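PDB 7DRQ: Uly1 from Catenovulum maritimum, which cleaves ulvan, a sulfated polysaccharide of green algae, as a calcium-binding lyase of polysaccharide lyase family 24 with a beta-propeller fold. Local coordinates for residues A[58-63]-A[77-82]; A[52-57]-A[111-116]; A[34-39]-A[67-72]. All coordinates share one frame; numbering follows the deposited sequence.

Contact 1 of 3, residues A[58-63]-A[77-82]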
loop_
_atom_site.group_PDB
_atom_site.type_symbol
_atom_site.label_atom_id
_atom_site.label_comp_id
_atom_site.label_asym_id
_atom_site.label_seq_id
_atom_site.Cartn_x
_atom_site.Cartn_y
_atom_site.Cartn_z
ATOM N N ASN A 58 -13.575 5.494 17.407
ATOM C CA ASN A 58 -14.793 4.836 16.945
ATOM C C ASN A 58 -15.121 5.122 15.481
ATOM O O ASN A 58 -16.281 4.985 15.071
ATOM C CB ASN A 58 -15.977 5.235 17.834
ATOM C CG ASN A 58 -16.160 6.739 17.926
ATOM O OD1 ASN A 58 -15.380 7.428 18.578
ATOM N ND2 ASN A 58 -17.199 7.257 17.271
ATOM N N TYR A 59 -14.130 5.448 14.667
ATOM C CA TYR A 59 -14.376 5.825 13.282
ATOM C C TYR A 59 -13.559 4.944 12.356
ATOM O O TYR A 59 -12.361 4.745 12.583
ATOM C CB TYR A 59 -14.025 7.292 13.044
ATOM C CG TYR A 59 -14.747 8.255 13.947
ATOM C CD1 TYR A 59 -16.075 8.592 13.720
ATOM C CD2 TYR A 59 -14.089 8.845 15.023
ATOM C CE1 TYR A 59 -16.735 9.502 14.558
ATOM C CE2 TYR A 59 -14.728 9.740 15.855
ATOM C CZ TYR A 59 -16.045 10.065 15.622
ATOM O OH TYR A 59 -16.669 10.963 16.461
ATOM N N VAL A 60 -14.200 4.424 11.313
ATOM C CA VAL A 60 -13.504 3.712 10.247
ATOM C C VAL A 60 -13.508 4.609 9.021
ATOM O O VAL A 60 -14.579 4.930 8.488
ATOM C CB VAL A 60 -14.172 2.363 9.929
ATOM C CG1 VAL A 60 -13.315 1.589 8.929
ATOM C CG2 VAL A 60 -14.360 1.561 11.201
ATOM N N PHE A 61 -12.321 5.004 8.564
ATOM C CA PHE A 61 -12.177 5.845 7.386
ATOM C C PHE A 61 -11.823 4.976 6.187
ATOM O O PHE A 61 -10.893 4.165 6.261
ATOM C CB PHE A 61 -11.096 6.903 7.616
ATOM C CG PHE A 61 -11.465 7.924 8.659
ATOM C CD1 PHE A 61 -11.231 7.676 10.003
ATOM C CD2 PHE A 61 -12.050 9.128 8.294
ATOM C CE1 PHE A 61 -11.567 8.608 10.962
ATOM C CE2 PHE A 61 -12.385 10.071 9.251
ATOM C CZ PHE A 61 -12.147 9.809 10.586
HETATM N N MSE A 62 -12.583 5.121 5.099
HETATM C CA MSE A 62 -12.365 4.323 3.894
HETATM C C MSE A 62 -12.408 5.190 2.647
HETATM O O MSE A 62 -13.309 6.010 2.487
HETATM C CB MSE A 62 -13.411 3.213 3.796
HETATM C CG MSE A 62 -13.324 2.219 4.929
HETATM SE SE MSE A 62 -14.913 1.052 4.899
HETATM C CE MSE A 62 -16.163 2.138 5.912
ATOM N N THR A 63 -11.433 5.005 1.761
ATOM C CA THR A 63 -11.372 5.750 0.514
ATOM C C THR A 63 -11.764 4.854 -0.653
ATOM O O THR A 63 -11.674 3.629 -0.582
ATOM C CB THR A 63 -9.975 6.317 0.262
ATOM O OG1 THR A 63 -9.056 5.242 0.040
ATOM C CG2 THR A 63 -9.502 7.164 1.453
ATOM N N THR A 77 -15.228 8.013 3.044
ATOM C CA THR A 77 -16.365 7.581 3.855
ATOM C C THR A 77 -15.904 7.356 5.286
ATOM O O THR A 77 -14.820 6.806 5.521
ATOM C CB THR A 77 -16.975 6.283 3.311
ATOM O OG1 THR A 77 -17.463 6.493 1.984
ATOM C CG2 THR A 77 -18.142 5.818 4.202
ATOM N N ARG A 78 -16.714 7.789 6.244
ATOM C CA ARG A 78 -16.424 7.558 7.650
ATOM C C ARG A 78 -17.593 6.807 8.259
ATOM O O ARG A 78 -18.720 7.307 8.246
ATOM C CB ARG A 78 -16.184 8.874 8.394
ATOM C CG ARG A 78 -15.756 8.667 9.847
ATOM C CD ARG A 78 -15.678 9.996 10.598
ATOM N NE ARG A 78 -17.014 10.561 10.800
ATOM C CZ ARG A 78 -17.260 11.715 11.412
ATOM N NH1 ARG A 78 -16.255 12.446 11.911
ATOM N NH2 ARG A 78 -18.515 12.147 11.533
ATOM N N TYR A 79 -17.324 5.609 8.771
ATOM C CA TYR A 79 -18.309 4.794 9.475
ATOM C C TYR A 79 -18.094 4.936 10.978
ATOM O O TYR A 79 -16.967 4.804 11.468
ATOM C CB TYR A 79 -18.192 3.326 9.047
ATOM C CG TYR A 79 -18.962 2.377 9.930
ATOM C CD1 TYR A 79 -20.338 2.246 9.798
ATOM C CD2 TYR A 79 -18.322 1.624 10.905
ATOM C CE1 TYR A 79 -21.059 1.387 10.612
ATOM C CE2 TYR A 79 -19.047 0.748 11.730
ATOM C CZ TYR A 79 -20.412 0.642 11.573
ATOM O OH TYR A 79 -21.128 -0.218 12.394
ATOM N N ASN A 80 -19.178 5.199 11.710
ATOM C CA ASN A 80 -19.118 5.363 13.157
ATOM C C ASN A 80 -19.522 4.034 13.782
ATOM O O ASN A 80 -20.675 3.611 13.657
ATOM C CB ASN A 80 -20.027 6.507 13.617
ATOM C CG ASN A 80 -19.859 6.836 15.096
ATOM O OD1 ASN A 80 -19.549 5.967 15.914
ATOM N ND2 ASN A 80 -20.083 8.097 15.448
ATOM N N THR A 81 -18.566 3.369 14.435
ATOM C CA THR A 81 -18.834 2.063 15.026
ATOM C C THR A 81 -19.811 2.145 16.193
ATOM O O THR A 81 -20.379 1.117 16.578
ATOM C CB THR A 81 -17.537 1.418 15.515
ATOM O OG1 THR A 81 -16.962 2.217 16.565
ATOM C CG2 THR A 81 -16.529 1.287 14.365
ATOM N N LEU A 82 -19.991 3.331 16.778
ATOM C CA LEU A 82 -20.903 3.480 17.909
ATOM C C LEU A 82 -22.346 3.683 17.474
ATOM O O LEU A 82 -23.269 3.248 18.174
ATOM C CB LEU A 82 -20.474 4.658 18.781
ATOM C CG LEU A 82 -19.080 4.572 19.395
ATOM C CD1 LEU A 82 -18.740 5.877 20.103
ATOM C CD2 LEU A 82 -18.956 3.370 20.325
HETATM O O HOH W 1 -19.655 9.392 17.922
#

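Contact 2 of 3, residues A[52-57]-A[111-116]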
loop_
_atom_site.group_PDB
_atom_site.type_symbol
_atom_site.label_atom_id
_atom_site.label_comp_id
_atom_site.label_asym_id
_atom_site.label_seq_id
_atom_site.Cartn_x
_atom_site.Cartn_y
_atom_site.Cartn_z
ATOM N N ALA A 52 -6.205 2.185 2.027
ATOM C CA ALA A 52 -7.512 2.802 1.853
ATOM C C ALA A 52 -8.424 2.681 3.061
ATOM O O ALA A 52 -9.584 3.099 2.978
ATOM C CB ALA A 52 -8.214 2.198 0.627
ATOM N N ILE A 53 -7.965 2.111 4.170
ATOM C CA ILE A 53 -8.829 1.992 5.338
ATOM C C ILE A 53 -8.017 2.209 6.608
ATOM O O ILE A 53 -6.933 1.638 6.766
ATOM C CB ILE A 53 -9.564 0.634 5.363
ATOM C CG1 ILE A 53 -10.251 0.424 6.709
ATOM C CG2 ILE A 53 -8.634 -0.527 5.024
ATOM C CD1 ILE A 53 -11.351 -0.621 6.647
ATOM N N LYS A 54 -8.539 3.038 7.514
ATOM C CA LYS A 54 -7.913 3.269 8.809
ATOM C C LYS A 54 -8.994 3.320 9.875
ATOM O O LYS A 54 -10.151 3.651 9.593
ATOM C CB LYS A 54 -7.116 4.582 8.855
ATOM C CG LYS A 54 -5.890 4.611 7.960
ATOM C CD LYS A 54 -4.878 3.573 8.411
ATOM C CE LYS A 54 -3.920 3.253 7.269
ATOM N NZ LYS A 54 -3.167 4.499 6.842
ATOM N N VAL A 55 -8.605 2.998 11.104
ATOM C CA VAL A 55 -9.492 3.074 12.259
ATOM C C VAL A 55 -8.876 4.014 13.281
ATOM O O VAL A 55 -7.699 3.872 13.635
ATOM C CB VAL A 55 -9.761 1.687 12.870
ATOM C CG1 VAL A 55 -10.764 1.803 14.023
ATOM C CG2 VAL A 55 -10.328 0.760 11.808
ATOM N N TYR A 56 -9.669 4.982 13.737
ATOM C CA TYR A 56 -9.261 5.944 14.757
ATOM C C TYR A 56 -10.405 6.076 15.750
ATOM O O TYR A 56 -11.496 6.520 15.374
ATOM C CB TYR A 56 -8.929 7.312 14.147
ATOM C CG TYR A 56 -8.816 8.394 15.197
ATOM C CD1 TYR A 56 -7.734 8.430 16.067
ATOM C CD2 TYR A 56 -9.802 9.367 15.336
ATOM C CE1 TYR A 56 -7.634 9.410 17.044
ATOM C CE2 TYR A 56 -9.707 10.344 16.299
ATOM C CZ TYR A 56 -8.623 10.362 17.153
ATOM O OH TYR A 56 -8.535 11.333 18.120
ATOM N N LYS A 57 -10.158 5.691 17.005
ATOM C CA LYS A 57 -11.208 5.631 18.017
ATOM C C LYS A 57 -12.407 4.857 17.468
ATOM O O LYS A 57 -12.264 3.695 17.068
ATOM C CB LYS A 57 -11.601 7.043 18.467
ATOM C CG LYS A 57 -10.455 7.793 19.141
ATOM C CD LYS A 57 -10.906 9.123 19.720
ATOM C CE LYS A 57 -9.871 9.673 20.697
ATOM N NZ LYS A 57 -9.307 8.597 21.565
ATOM N N ILE A 111 -5.934 5.879 -3.334
ATOM C CA ILE A 111 -6.188 6.957 -2.384
ATOM C C ILE A 111 -5.819 6.449 -1.000
ATOM O O ILE A 111 -6.538 5.618 -0.427
ATOM C CB ILE A 111 -7.651 7.411 -2.405
ATOM C CG1 ILE A 111 -8.145 7.667 -3.836
ATOM C CG2 ILE A 111 -7.824 8.640 -1.495
ATOM C CD1 ILE A 111 -9.674 7.445 -3.969
ATOM N N ALA A 112 -4.732 6.971 -0.441
ATOM C CA ALA A 112 -4.318 6.616 0.909
ATOM C C ALA A 112 -4.902 7.611 1.902
ATOM O O ALA A 112 -5.024 8.802 1.604
ATOM C CB ALA A 112 -2.795 6.604 1.033
ATOM N N VAL A 113 -5.281 7.112 3.080
ATOM C CA VAL A 113 -5.867 7.948 4.119
ATOM C C VAL A 113 -5.138 7.693 5.433
ATOM O O VAL A 113 -4.710 6.571 5.721
ATOM C CB VAL A 113 -7.392 7.702 4.276
ATOM C CG1 VAL A 113 -7.675 6.228 4.657
ATOM C CG2 VAL A 113 -8.007 8.669 5.287
ATOM N N ALA A 114 -4.988 8.751 6.229
ATOM C CA ALA A 114 -4.502 8.622 7.595
ATOM C C ALA A 114 -5.150 9.675 8.483
ATOM O O ALA A 114 -5.520 10.761 8.022
ATOM C CB ALA A 114 -2.976 8.776 7.684
ATOM N N ILE A 115 -5.263 9.344 9.767
ATOM C CA ILE A 115 -5.646 10.283 10.822
ATOM C C ILE A 115 -4.431 10.515 11.715
ATOM O O ILE A 115 -3.744 9.558 12.084
ATOM C CB ILE A 115 -6.827 9.733 11.646
ATOM C CG1 ILE A 115 -7.968 9.259 10.740
ATOM C CG2 ILE A 115 -7.308 10.777 12.652
ATOM C CD1 ILE A 115 -8.562 10.340 9.894
ATOM N N SER A 116 -4.149 11.779 12.054
ATOM C CA SER A 116 -3.212 12.045 13.150
ATOM C C SER A 116 -3.928 11.851 14.476
ATOM O O SER A 116 -4.901 12.555 14.749
ATOM C CB SER A 116 -2.659 13.459 13.108
ATOM O OG SER A 116 -1.929 13.709 14.320
#

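Contact 3 of 3, residues A[34-39]-A[67-72]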
loop_
_atom_site.group_PDB
_atom_site.type_symbol
_atom_site.label_atom_id
_atom_site.label_comp_id
_atom_site.label_asym_id
_atom_site.label_seq_id
_atom_site.Cartn_x
_atom_site.Cartn_y
_atom_site.Cartn_z
ATOM N N GLU A 34 -16.129 7.124 -27.006
ATOM C CA GLU A 34 -17.361 7.262 -26.224
ATOM C C GLU A 34 -18.147 5.951 -26.215
ATOM O O GLU A 34 -18.206 5.380 -27.263
ATOM C CB GLU A 34 -18.198 8.442 -26.704
ATOM C CG GLU A 34 -19.363 8.783 -25.795
ATOM C CD GLU A 34 -20.508 7.833 -25.934
ATOM O OE1 GLU A 34 -21.355 7.668 -25.029
ATOM O OE2 GLU A 34 -20.567 7.168 -26.957
ATOM N N GLY A 35 -18.733 5.494 -25.078
ATOM C CA GLY A 35 -19.377 4.215 -25.000
ATOM C C GLY A 35 -18.438 3.067 -24.724
ATOM O O GLY A 35 -18.911 1.940 -24.543
ATOM N N GLN A 36 -17.126 3.308 -24.682
ATOM C CA GLN A 36 -16.190 2.229 -24.399
ATOM C C GLN A 36 -16.351 1.730 -22.968
ATOM O O GLN A 36 -16.728 2.477 -22.059
ATOM C CB GLN A 36 -14.739 2.682 -24.610
ATOM C CG GLN A 36 -14.215 3.644 -23.528
ATOM C CD GLN A 36 -12.718 3.896 -23.623
ATOM O OE1 GLN A 36 -12.254 4.667 -24.471
ATOM N NE2 GLN A 36 -11.951 3.242 -22.751
ATOM N N LYS A 37 -16.055 0.447 -22.772
ATOM C CA LYS A 37 -15.856 -0.053 -21.419
ATOM C C LYS A 37 -14.593 0.563 -20.827
ATOM O O LYS A 37 -13.746 1.125 -21.531
ATOM C CB LYS A 37 -15.764 -1.581 -21.419
ATOM C CG LYS A 37 -17.057 -2.279 -21.832
ATOM C CD LYS A 37 -16.924 -3.794 -21.759
ATOM C CE LYS A 37 -17.965 -4.476 -22.644
ATOM N NZ LYS A 37 -17.531 -4.519 -24.080
ATOM N N TYR A 38 -14.472 0.469 -19.504
ATOM C CA TYR A 38 -13.350 1.109 -18.796
ATOM C C TYR A 38 -12.156 0.170 -18.819
ATOM O O TYR A 38 -12.014 -0.714 -17.972
ATOM C CB TYR A 38 -13.761 1.479 -17.379
ATOM C CG TYR A 38 -12.975 2.627 -16.762
ATOM C CD1 TYR A 38 -11.700 2.955 -17.208
ATOM C CD2 TYR A 38 -13.517 3.371 -15.722
ATOM C CE1 TYR A 38 -10.978 4.009 -16.624
ATOM C CE2 TYR A 38 -12.826 4.414 -15.148
ATOM C CZ TYR A 38 -11.560 4.732 -15.595
ATOM O OH TYR A 38 -10.900 5.777 -15.000
ATOM N N ASN A 39 -11.282 0.355 -19.801
ATOM C CA ASN A 39 -10.088 -0.468 -19.913
ATOM C C ASN A 39 -9.095 -0.094 -18.814
ATOM O O ASN A 39 -9.321 0.825 -18.019
ATOM C CB ASN A 39 -9.489 -0.317 -21.310
ATOM C CG ASN A 39 -10.480 -0.689 -22.386
ATOM O OD1 ASN A 39 -11.147 -1.719 -22.292
ATOM N ND2 ASN A 39 -10.601 0.153 -23.403
ATOM N N GLY A 67 -17.763 5.236 -9.329
ATOM C CA GLY A 67 -18.034 4.987 -10.731
ATOM C C GLY A 67 -19.217 5.806 -11.238
ATOM O O GLY A 67 -19.911 6.471 -10.469
ATOM N N GLY A 68 -19.432 5.761 -12.553
ATOM C CA GLY A 68 -18.599 5.009 -13.481
ATOM C C GLY A 68 -17.504 5.803 -14.175
ATOM O O GLY A 68 -16.920 6.717 -13.584
ATOM N N ILE A 69 -17.241 5.447 -15.439
ATOM C CA ILE A 69 -16.091 5.979 -16.175
ATOM C C ILE A 69 -16.169 7.494 -16.327
ATOM O O ILE A 69 -15.139 8.160 -16.463
ATOM C CB ILE A 69 -15.985 5.276 -17.545
ATOM C CG1 ILE A 69 -14.698 5.657 -18.269
ATOM C CG2 ILE A 69 -17.199 5.606 -18.418
ATOM C CD1 ILE A 69 -14.468 4.852 -19.546
ATOM N N LEU A 70 -17.372 8.070 -16.293
ATOM C CA LEU A 70 -17.511 9.513 -16.458
ATOM C C LEU A 70 -17.509 10.262 -15.130
ATOM O O LEU A 70 -17.600 11.495 -15.126
ATOM C CB LEU A 70 -18.797 9.834 -17.234
ATOM C CG LEU A 70 -18.871 9.273 -18.657
ATOM C CD1 LEU A 70 -20.091 9.833 -19.393
ATOM C CD2 LEU A 70 -17.573 9.529 -19.440
ATOM N N ASP A 71 -17.391 9.548 -14.013
ATOM C CA ASP A 71 -17.440 10.142 -12.685
ATOM C C ASP A 71 -16.031 10.139 -12.098
ATOM O O ASP A 71 -15.296 11.124 -12.232
ATOM C CB ASP A 71 -18.435 9.361 -11.819
ATOM C CG ASP A 71 -18.743 10.049 -10.506
ATOM O OD1 ASP A 71 -17.814 10.369 -9.744
ATOM O OD2 ASP A 71 -19.937 10.245 -10.214
ATOM N N ARG A 72 -15.642 9.014 -11.489
ATOM C CA ARG A 72 -14.276 8.757 -11.037
ATOM C C ARG A 72 -13.854 9.647 -9.872
ATOM O O ARG A 72 -12.660 9.796 -9.617
ATOM C CB ARG A 72 -13.253 8.892 -12.186
ATOM C CG ARG A 72 -13.689 8.254 -13.510
ATOM C CD ARG A 72 -12.629 8.471 -14.607
ATOM N NE ARG A 72 -12.157 9.857 -14.694
ATOM C CZ ARG A 72 -12.770 10.825 -15.373
ATOM N NH1 ARG A 72 -13.896 10.577 -16.027
ATOM N NH2 ARG A 72 -12.259 12.050 -15.400
#

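Contact 1 of 3, residues A[58-63]-A[77-82]
Arg78 leaves its strand with CG opposite the backbone nitrogen (chi1 -175°) and bends once, at chi3 (69°), which lays it alongside Phe61 and Tyr59 of the partner strand. The two strands, 59-63 and 77-80, form the antiparallel hairpin at the middle of a four-stranded propeller blade. Backbone bonds join Val60 to Tyr79 and Met62 to Thr77 in both directions, for example Val60 N to Tyr79 O at 2.8 Å. On one face of the sheet, Arg78 CG sits over the Phe61 ring, 4.0 Å from its centroid, a CH-pi contact. Further along, Arg78 CD reaches Tyr59 CD1 at 3.4 Å, and the guanidinium plane lies only 26° from that of the tyrosine ring. The far end of Arg78 is held by Asp162 and the carbonyls of Ala158 and Val160. On the opposite face the contacts across the strands are apolar: Val60 CG2 meets the edge of the Tyr79 ring, while the bent chain of Met62, a selenomethionine, brings CE to within 3.9 Å of Tyr79 CB. At the Asn58 end, Asn80 OD1 takes Asn58 ND2 (3.0 Å) above one face of its amide and, closing an Asx turn, Leu82 N (2.8 Å) from the other.

Contact 2 of 3, residues A[52-57]-A[111-116]
Tyr56 and Ile115 meet at about a right angle, the isoleucine laying its CG2 methyl over one face of the phenol ring. That methyl is 4.0 Å from the ring centroid and displaced toward the rim, close to Tyr56 CG, which makes this a CH-pi contact. On the opposite face, Lys57 CG covers the middle of the ring, so the aromatic plane is sandwiched between two aliphatic groups. The phenol oxygen, beyond this packing, is bonded to Glu120. Tyr56 CB also rests on Ile115 CG1, at 4.0 Å.

The strands carrying these residues, 53-56 and 111-115, run in nearly the same direction, 9° apart, but their axes approach no closer than 6.6 Å and they belong to different sheets. The contact is packing by side chains, not sheet pairing, between what are evidently adjacent blades of the propeller. Two residues back from Tyr56, Lys54 also points across the gap, but its chain folds: a bend at chi2 (-64°) and another at chi4 curl it over the carbonyl of Val113. Lys54 CG passes Val113 O at 3.2 Å, and NZ then comes back to the same oxygen at 2.8 Å, meeting it almost head-on. Just before strand 53-56, the backbone of Ala52 is met by Val113 CG1, which lies 4.0 Å from Ala52 C.

NZ is shared between the Val113 carbonyl and the carboxylate of Asp51, so the lysine charge is probably balanced locally while its amino group ties one blade's backbone to the other blade, beside the apolar packing of Tyr56 on Ile115.

Contact 3 of 3, residues A[34-39]-A[67-72]
Tyr38 and Ile69 bring two irregular loops together with their CA atoms 6.2 Å apart, and the second loop enters the contact through a cis peptide bond between Gly67 and Gly68. Ile69 lies obliquely across one face of the Tyr38 ring: its CG1 stands 3.8 Å from the ring centroid, in a CH-pi contact. The isoleucine is fully stretched, with chi1 -172° and chi2 173°, which carries CD1 along to the CG end of the ring and to Gln36 CG, 4.2 Å away. The Gln36 amide reaches the next residue, NE2 bonding to Lys37 O at 3.0 Å.

At the far end of the phenol, Tyr38 OH abuts Arg72 CD at 3.2 Å, a snug approach to a methylene. The guanidinium stands steeply to the ring, the planes 79° apart. Within its loop Arg72 NH1 bonds to Ile69 O at 2.8 Å, with that oxygen in the guanidinium plane; NE reaches outside it, to His95 O.

The loop holding Tyr38 leads from helix 24-29 into strand 39-40, while 67-72 lies in the loop joining strands 59-65 and 73-80, the central hairpin of a propeller blade. A backbone bond from Gly67 to Gln13 connects that loop to strand 3-15, and Phe17, just past the same strand, meets the Tyr38 ring with its own.

In the fold
Contact 1 lies within one blade, and contact 2 joins the edge strand of that blade to the next; the two touch directly, their centres 9 Å apart. Strand 53-56 continues the sheet of contact 1 through Phe61 N to Lys54 O (2.8 Å). From the same sheet, Thr63 OG1 probably bonds to Ile111 O of the next blade at 2.6 Å, and Phe61 CE1 packs on Ile115 CD1. Contact 3 is centred about 28 Å from both; its segment 67-72 lies in the connection at the far end of the hairpin. The side chains of Ile111 (contact 2) and Arg72 (contact 3) are each about 10 Å from that of Lys185, a calcium-binding residue; neither contact is itself known to bind the metal.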